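Local coordinates for protein toll-like receptor 6, Variable lymphocyte receptor B (Mus musculus, PDB 3A79) that probably recognises diacylated lipoproteins together with TLR2 as an innate immune receptor, here as a mouse ectodomain fused to a hagfish lymphocyte-receptor module, at residues A474-V488 and L496-D510. Sequence-based numbering, arbitrary orientation.
Sequences ALQELNVASNQLKSV and LTSLQYIWLHDNPWD
W503 crosses N479 at a slant where two successive leucine-rich-repeat turns stack in parallel, across the junction of the engineered fusion: 474-482 comes from mouse TLR6, the rest from the hagfish receptor. Followed outward, W503 CB meets the N479 amide, with N479 CG, set anti to the backbone N (chi1 -173°), at 3.4 Å. N479 ND2 lies over one face of the indole, off toward the rim, 3.8 Å from W503 CG, the amide and ring planes only 20° apart. CZ3 and CH2 come to the E477 carboxylate, whose OE1 is 4.0 Å from W503 CH2, while NE1 turns away to a weak bond with N532 O. E477 CG packs against Y501 CB at 3.7 Å, and the Y501 ring makes a cation-pi contact with R531. Two residues beyond N479 and W503, A481 CB sits over the face of the H505 imidazole, 3.6 Å from its centroid.

Q476 O accepts from both Q500 N and Y501 N, the latter at 2.7 Å, nearly along the C=O axis. Toward the interior, L478 packs with L499 and I502, and V480 CG2 reaches L504 CD2 at 3.9 Å. At the far end W509 stands with L485 CB over its six-membered ring and V488 CG1 at its edge, 3.6 Å from CZ3. D510 N bonds to K486 O. Helix 513-525 closes over V488, L499, L504 and W509. Y501, W503, N479 and E477 thus lie on the short-strand side, while leucine, isoleucine and valine groups, joined by the W509 indole, fill the interior.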
loop_
_atom_site.group_PDB
_atom_site.type_symbol
_atom_site.label_atom_id
_atom_site.label_comp_id
_atom_site.label_asym_id
_atom_site.label_seq_id
_atom_site.Cartn_x
_atom_site.Cartn_y
_atom_site.Cartn_z
ATOM N N ALA B 474 4.560 -10.020 29.991
ATOM C CA ALA B 474 3.908 -8.926 30.693
ATOM C C ALA B 474 2.599 -8.542 30.036
ATOM O O ALA B 474 1.903 -7.639 30.531
ATOM C CB ALA B 474 4.830 -7.721 30.769
ATOM N N LEU B 475 2.271 -9.220 28.929
ATOM C CA LEU B 475 1.016 -8.972 28.230
ATOM C C LEU B 475 -0.191 -9.229 29.130
ATOM O O LEU B 475 -0.100 -9.951 30.117
ATOM C CB LEU B 475 0.896 -9.849 26.990
ATOM C CG LEU B 475 1.872 -9.731 25.826
ATOM C CD1 LEU B 475 2.960 -10.830 25.868
ATOM C CD2 LEU B 475 1.053 -9.819 24.549
ATOM N N GLN B 476 -1.324 -8.641 28.772
ATOM C CA GLN B 476 -2.567 -8.838 29.506
ATOM C C GLN B 476 -3.650 -9.110 28.490
ATOM O O GLN B 476 -4.572 -9.881 28.735
ATOM C CB GLN B 476 -2.945 -7.589 30.303
ATOM C CG GLN B 476 -1.910 -7.132 31.308
ATOM C CD GLN B 476 -2.469 -6.097 32.264
ATOM O OE1 GLN B 476 -2.083 -6.051 33.433
ATOM N NE2 GLN B 476 -3.398 -5.271 31.773
ATOM N N GLU B 477 -3.539 -8.446 27.348
ATOM C CA GLU B 477 -4.447 -8.676 26.245
ATOM C C GLU B 477 -3.625 -9.213 25.091
ATOM O O GLU B 477 -2.436 -8.899 24.958
ATOM C CB GLU B 477 -5.174 -7.393 25.837
ATOM C CG GLU B 477 -6.093 -6.816 26.911
ATOM C CD GLU B 477 -7.050 -5.766 26.360
ATOM O OE1 GLU B 477 -7.355 -5.814 25.144
ATOM O OE2 GLU B 477 -7.500 -4.900 27.145
ATOM N N LEU B 478 -4.268 -10.052 24.285
ATOM C CA LEU B 478 -3.633 -10.679 23.137
ATOM C C LEU B 478 -4.678 -11.031 22.100
ATOM O O LEU B 478 -5.750 -11.520 22.430
ATOM C CB LEU B 478 -2.890 -11.945 23.542
ATOM C CG LEU B 478 -2.121 -12.504 22.352
ATOM C CD1 LEU B 478 -1.436 -11.355 21.608
ATOM C CD2 LEU B 478 -1.114 -13.552 22.793
ATOM N N ASN B 479 -4.361 -10.781 20.841
ATOM C CA ASN B 479 -5.283 -11.091 19.773
ATOM C C ASN B 479 -4.545 -11.662 18.581
ATOM O O ASN B 479 -3.971 -10.932 17.784
ATOM C CB ASN B 479 -6.087 -9.857 19.377
ATOM C CG ASN B 479 -7.179 -10.178 18.381
ATOM O OD1 ASN B 479 -7.155 -11.224 17.722
ATOM N ND2 ASN B 479 -8.152 -9.282 18.267
ATOM N N VAL B 480 -4.546 -12.983 18.481
ATOM C CA VAL B 480 -3.946 -13.657 17.346
ATOM C C VAL B 480 -5.056 -14.208 16.471
ATOM O O VAL B 480 -4.834 -15.115 15.670
ATOM C CB VAL B 480 -3.043 -14.802 17.797
ATOM C CG1 VAL B 480 -1.753 -14.256 18.388
ATOM C CG2 VAL B 480 -3.772 -15.660 18.810
ATOM N N ALA B 481 -6.251 -13.645 16.633
ATOM C CA ALA B 481 -7.420 -14.060 15.863
ATOM C C ALA B 481 -7.186 -13.970 14.355
ATOM O O ALA B 481 -6.094 -13.635 13.907
ATOM C CB ALA B 481 -8.631 -13.233 16.262
ATOM N N SER B 482 -8.224 -14.268 13.580
ATOM C CA SER B 482 -8.164 -14.240 12.114
ATOM C C SER B 482 -6.765 -14.377 11.505
ATOM O O SER B 482 -6.344 -13.511 10.733
ATOM C CB SER B 482 -8.846 -12.983 11.561
ATOM O OG SER B 482 -10.253 -13.154 11.484
ATOM N N ASN B 483 -6.063 -15.462 11.838
ATOM C CA ASN B 483 -4.756 -15.752 11.244
ATOM C C ASN B 483 -4.689 -17.068 10.450
ATOM O O ASN B 483 -5.670 -17.492 9.835
ATOM C CB ASN B 483 -3.647 -15.702 12.301
ATOM C CG ASN B 483 -3.098 -14.294 12.510
ATOM O OD1 ASN B 483 -3.787 -13.422 13.026
ATOM N ND2 ASN B 483 -1.850 -14.072 12.108
ATOM N N GLN B 484 -3.517 -17.697 10.457
ATOM C CA GLN B 484 -3.294 -18.945 9.731
ATOM C C GLN B 484 -2.665 -20.014 10.634
ATOM O O GLN B 484 -2.001 -20.943 10.151
ATOM C CB GLN B 484 -2.374 -18.700 8.534
ATOM C CG GLN B 484 -2.869 -17.680 7.526
ATOM C CD GLN B 484 -2.002 -17.653 6.270
ATOM O OE1 GLN B 484 -1.244 -18.592 6.009
ATOM N NE2 GLN B 484 -2.113 -16.577 5.488
ATOM N N LEU B 485 -2.871 -19.871 11.943
ATOM C CA LEU B 485 -2.269 -20.765 12.933
ATOM C C LEU B 485 -2.952 -22.125 12.980
ATOM O O LEU B 485 -4.180 -22.208 13.085
ATOM C CB LEU B 485 -2.306 -20.133 14.328
ATOM C CG LEU B 485 -1.154 -19.200 14.695
ATOM C CD1 LEU B 485 -1.476 -18.441 15.967
ATOM C CD2 LEU B 485 0.143 -19.985 14.837
ATOM N N LYS B 486 -2.150 -23.186 12.910
ATOM C CA LYS B 486 -2.665 -24.545 13.026
ATOM C C LYS B 486 -2.433 -25.078 14.438
ATOM O O LYS B 486 -3.363 -25.555 15.093
ATOM C CB LYS B 486 -2.060 -25.460 11.953
ATOM C CG LYS B 486 -2.532 -25.127 10.541
ATOM C CD LYS B 486 -2.371 -26.298 9.601
ATOM C CE LYS B 486 -3.369 -26.227 8.443
ATOM N NZ LYS B 486 -3.585 -27.567 7.782
ATOM N N SER B 487 -1.199 -24.979 14.921
ATOM C CA SER B 487 -0.924 -25.297 16.319
ATOM C C SER B 487 0.019 -24.295 16.965
ATOM O O SER B 487 0.541 -23.406 16.299
ATOM C CB SER B 487 -0.401 -26.725 16.482
ATOM O OG SER B 487 -1.460 -27.613 16.805
ATOM N N VAL B 488 0.218 -24.443 18.269
ATOM C CA VAL B 488 1.047 -23.523 19.037
ATOM C C VAL B 488 2.065 -24.310 19.846
ATOM O O VAL B 488 1.686 -25.142 20.670
ATOM C CB VAL B 488 0.193 -22.684 20.009
ATOM C CG1 VAL B 488 -0.485 -21.523 19.278
ATOM C CG2 VAL B 488 -0.836 -23.570 20.726
ATOM N N LEU B 496 3.210 -16.678 30.019
ATOM C CA LEU B 496 2.422 -15.459 29.871
ATOM C C LEU B 496 1.589 -15.195 31.123
ATOM O O LEU B 496 0.399 -14.899 31.025
ATOM C CB LEU B 496 1.502 -15.548 28.645
ATOM C CG LEU B 496 2.102 -15.647 27.233
ATOM C CD1 LEU B 496 1.097 -15.130 26.215
ATOM C CD2 LEU B 496 3.426 -14.896 27.084
ATOM N N THR B 497 2.229 -15.289 32.289
ATOM C CA THR B 497 1.563 -15.226 33.599
ATOM C C THR B 497 0.590 -14.057 33.802
ATOM O O THR B 497 -0.305 -14.120 34.656
ATOM C CB THR B 497 2.599 -15.190 34.748
ATOM O OG1 THR B 497 3.538 -14.127 34.522
ATOM C CG2 THR B 497 3.347 -16.520 34.848
ATOM N N SER B 498 0.773 -12.996 33.022
ATOM C CA SER B 498 0.004 -11.764 33.187
ATOM C C SER B 498 -1.162 -11.705 32.196
ATOM O O SER B 498 -2.028 -10.835 32.284
ATOM C CB SER B 498 0.927 -10.550 33.031
ATOM O OG SER B 498 0.523 -9.485 33.875
ATOM N N LEU B 499 -1.179 -12.647 31.260
ATOM C CA LEU B 499 -2.258 -12.779 30.283
ATOM C C LEU B 499 -3.642 -12.818 30.947
ATOM O O LEU B 499 -3.797 -13.388 32.026
ATOM C CB LEU B 499 -2.029 -14.047 29.455
ATOM C CG LEU B 499 -2.924 -14.326 28.252
ATOM C CD1 LEU B 499 -3.075 -13.096 27.384
ATOM C CD2 LEU B 499 -2.321 -15.454 27.459
ATOM N N GLN B 500 -4.639 -12.213 30.304
ATOM C CA GLN B 500 -6.006 -12.187 30.835
ATOM C C GLN B 500 -7.041 -12.128 29.720
ATOM O O GLN B 500 -8.224 -12.423 29.918
ATOM C CB GLN B 500 -6.207 -10.977 31.736
ATOM C CG GLN B 500 -5.162 -10.808 32.801
ATOM C CD GLN B 500 -5.396 -9.551 33.587
ATOM O OE1 GLN B 500 -6.479 -8.960 33.508
ATOM N NE2 GLN B 500 -4.386 -9.122 34.349
ATOM N N TYR B 501 -6.587 -11.701 28.551
ATOM C CA TYR B 501 -7.433 -11.618 27.382
ATOM C C TYR B 501 -6.663 -12.260 26.255
ATOM O O TYR B 501 -5.448 -12.101 26.154
ATOM C CB TYR B 501 -7.741 -10.165 27.054
ATOM C CG TYR B 501 -8.643 -9.506 28.068
ATOM C CD1 TYR B 501 -8.271 -9.413 29.403
ATOM C CD2 TYR B 501 -9.872 -8.975 27.690
ATOM C CE1 TYR B 501 -9.093 -8.815 30.335
ATOM C CE2 TYR B 501 -10.703 -8.370 28.614
ATOM C CZ TYR B 501 -10.307 -8.294 29.935
ATOM O OH TYR B 501 -11.133 -7.694 30.859
ATOM N N ILE B 502 -7.365 -13.011 25.421
ATOM C CA ILE B 502 -6.724 -13.686 24.307
ATOM C C ILE B 502 -7.767 -14.056 23.287
ATOM O O ILE B 502 -8.742 -14.726 23.603
ATOM C CB ILE B 502 -5.942 -14.937 24.759
ATOM C CG1 ILE B 502 -5.311 -15.636 23.557
ATOM C CG2 ILE B 502 -6.842 -15.897 25.522
ATOM C CD1 ILE B 502 -4.132 -16.495 23.923
ATOM N N TRP B 503 -7.572 -13.586 22.063
ATOM C CA TRP B 503 -8.494 -13.880 20.980
ATOM C C TRP B 503 -7.915 -14.986 20.107
ATOM O O TRP B 503 -6.989 -14.752 19.326
ATOM C CB TRP B 503 -8.765 -12.626 20.150
ATOM C CG TRP B 503 -9.735 -11.670 20.783
ATOM C CD1 TRP B 503 -11.044 -11.495 20.445
ATOM C CD2 TRP B 503 -9.467 -10.753 21.852
ATOM N NE1 TRP B 503 -11.612 -10.528 21.240
ATOM C CE2 TRP B 503 -10.666 -10.055 22.111
ATOM C CE3 TRP B 503 -8.332 -10.452 22.614
ATOM C CZ2 TRP B 503 -10.763 -9.079 23.103
ATOM C CZ3 TRP B 503 -8.430 -9.490 23.598
ATOM C CH2 TRP B 503 -9.637 -8.812 23.834
ATOM N N LEU B 504 -8.457 -16.193 20.245
ATOM C CA LEU B 504 -7.931 -17.333 19.511
ATOM C C LEU B 504 -8.762 -17.675 18.281
ATOM O O LEU B 504 -8.319 -18.452 17.431
ATOM C CB LEU B 504 -7.788 -18.550 20.427
ATOM C CG LEU B 504 -6.532 -18.557 21.301
ATOM C CD1 LEU B 504 -6.642 -19.583 22.419
ATOM C CD2 LEU B 504 -5.306 -18.823 20.452
ATOM N N HIS B 505 -9.944 -17.070 18.171
ATOM C CA HIS B 505 -10.900 -17.437 17.120
ATOM C C HIS B 505 -10.382 -17.320 15.681
ATOM O O HIS B 505 -9.240 -16.938 15.448
ATOM C CB HIS B 505 -12.235 -16.695 17.285
ATOM C CG HIS B 505 -12.163 -15.226 17.009
ATOM N ND1 HIS B 505 -11.869 -14.298 17.983
ATOM C CD2 HIS B 505 -12.375 -14.523 15.870
ATOM C CE1 HIS B 505 -11.888 -13.086 17.456
ATOM N NE2 HIS B 505 -12.193 -13.195 16.175
ATOM N N ASP B 506 -11.240 -17.681 14.733
ATOM C CA ASP B 506 -10.940 -17.667 13.294
ATOM C C ASP B 506 -9.560 -18.157 12.853
ATOM O O ASP B 506 -8.956 -17.570 11.944
ATOM C CB ASP B 506 -11.231 -16.297 12.692
ATOM C CG ASP B 506 -12.712 -16.052 12.516
ATOM O OD1 ASP B 506 -13.223 -16.324 11.408
ATOM O OD2 ASP B 506 -13.369 -15.611 13.486
ATOM N N ASN B 507 -9.088 -19.238 13.479
ATOM C CA ASN B 507 -7.821 -19.884 13.124
ATOM C C ASN B 507 -8.016 -21.342 12.756
ATOM O O ASN B 507 -8.801 -22.042 13.391
ATOM C CB ASN B 507 -6.815 -19.794 14.273
ATOM C CG ASN B 507 -5.923 -18.576 14.176
ATOM O OD1 ASN B 507 -6.281 -17.488 14.623
ATOM N ND2 ASN B 507 -4.743 -18.756 13.602
ATOM N N PRO B 508 -7.294 -21.806 11.728
ATOM C CA PRO B 508 -7.363 -23.179 11.201
ATOM C C PRO B 508 -6.550 -24.189 12.017
ATOM O O PRO B 508 -5.550 -24.710 11.512
ATOM C CB PRO B 508 -6.735 -23.034 9.809
ATOM C CG PRO B 508 -5.765 -21.907 9.987
ATOM C CD PRO B 508 -6.518 -20.925 10.838
ATOM N N TRP B 509 -6.984 -24.483 13.241
ATOM C CA TRP B 509 -6.215 -25.343 14.145
ATOM C C TRP B 509 -6.219 -26.838 13.762
ATOM O O TRP B 509 -7.278 -27.417 13.525
ATOM C CB TRP B 509 -6.718 -25.176 15.586
ATOM C CG TRP B 509 -6.753 -23.753 16.098
ATOM C CD1 TRP B 509 -7.844 -22.924 16.166
ATOM C CD2 TRP B 509 -5.653 -23.003 16.632
ATOM N NE1 TRP B 509 -7.486 -21.710 16.702
ATOM C CE2 TRP B 509 -6.147 -21.733 16.994
ATOM C CE3 TRP B 509 -4.296 -23.284 16.838
ATOM C CZ2 TRP B 509 -5.332 -20.746 17.550
ATOM C CZ3 TRP B 509 -3.489 -22.300 17.387
ATOM C CH2 TRP B 509 -4.010 -21.049 17.737
ATOM N N ASP B 510 -5.036 -27.457 13.713
ATOM C CA ASP B 510 -4.924 -28.906 13.502
ATOM C C ASP B 510 -5.347 -29.635 14.770
ATOM O O ASP B 510 -4.705 -29.498 15.811
ATOM C CB ASP B 510 -3.493 -29.315 13.123
ATOM C CG ASP B 510 -3.371 -30.810 12.782
ATOM O OD1 ASP B 510 -2.639 -31.531 13.498
ATOM O OD2 ASP B 510 -4.006 -31.271 11.805
#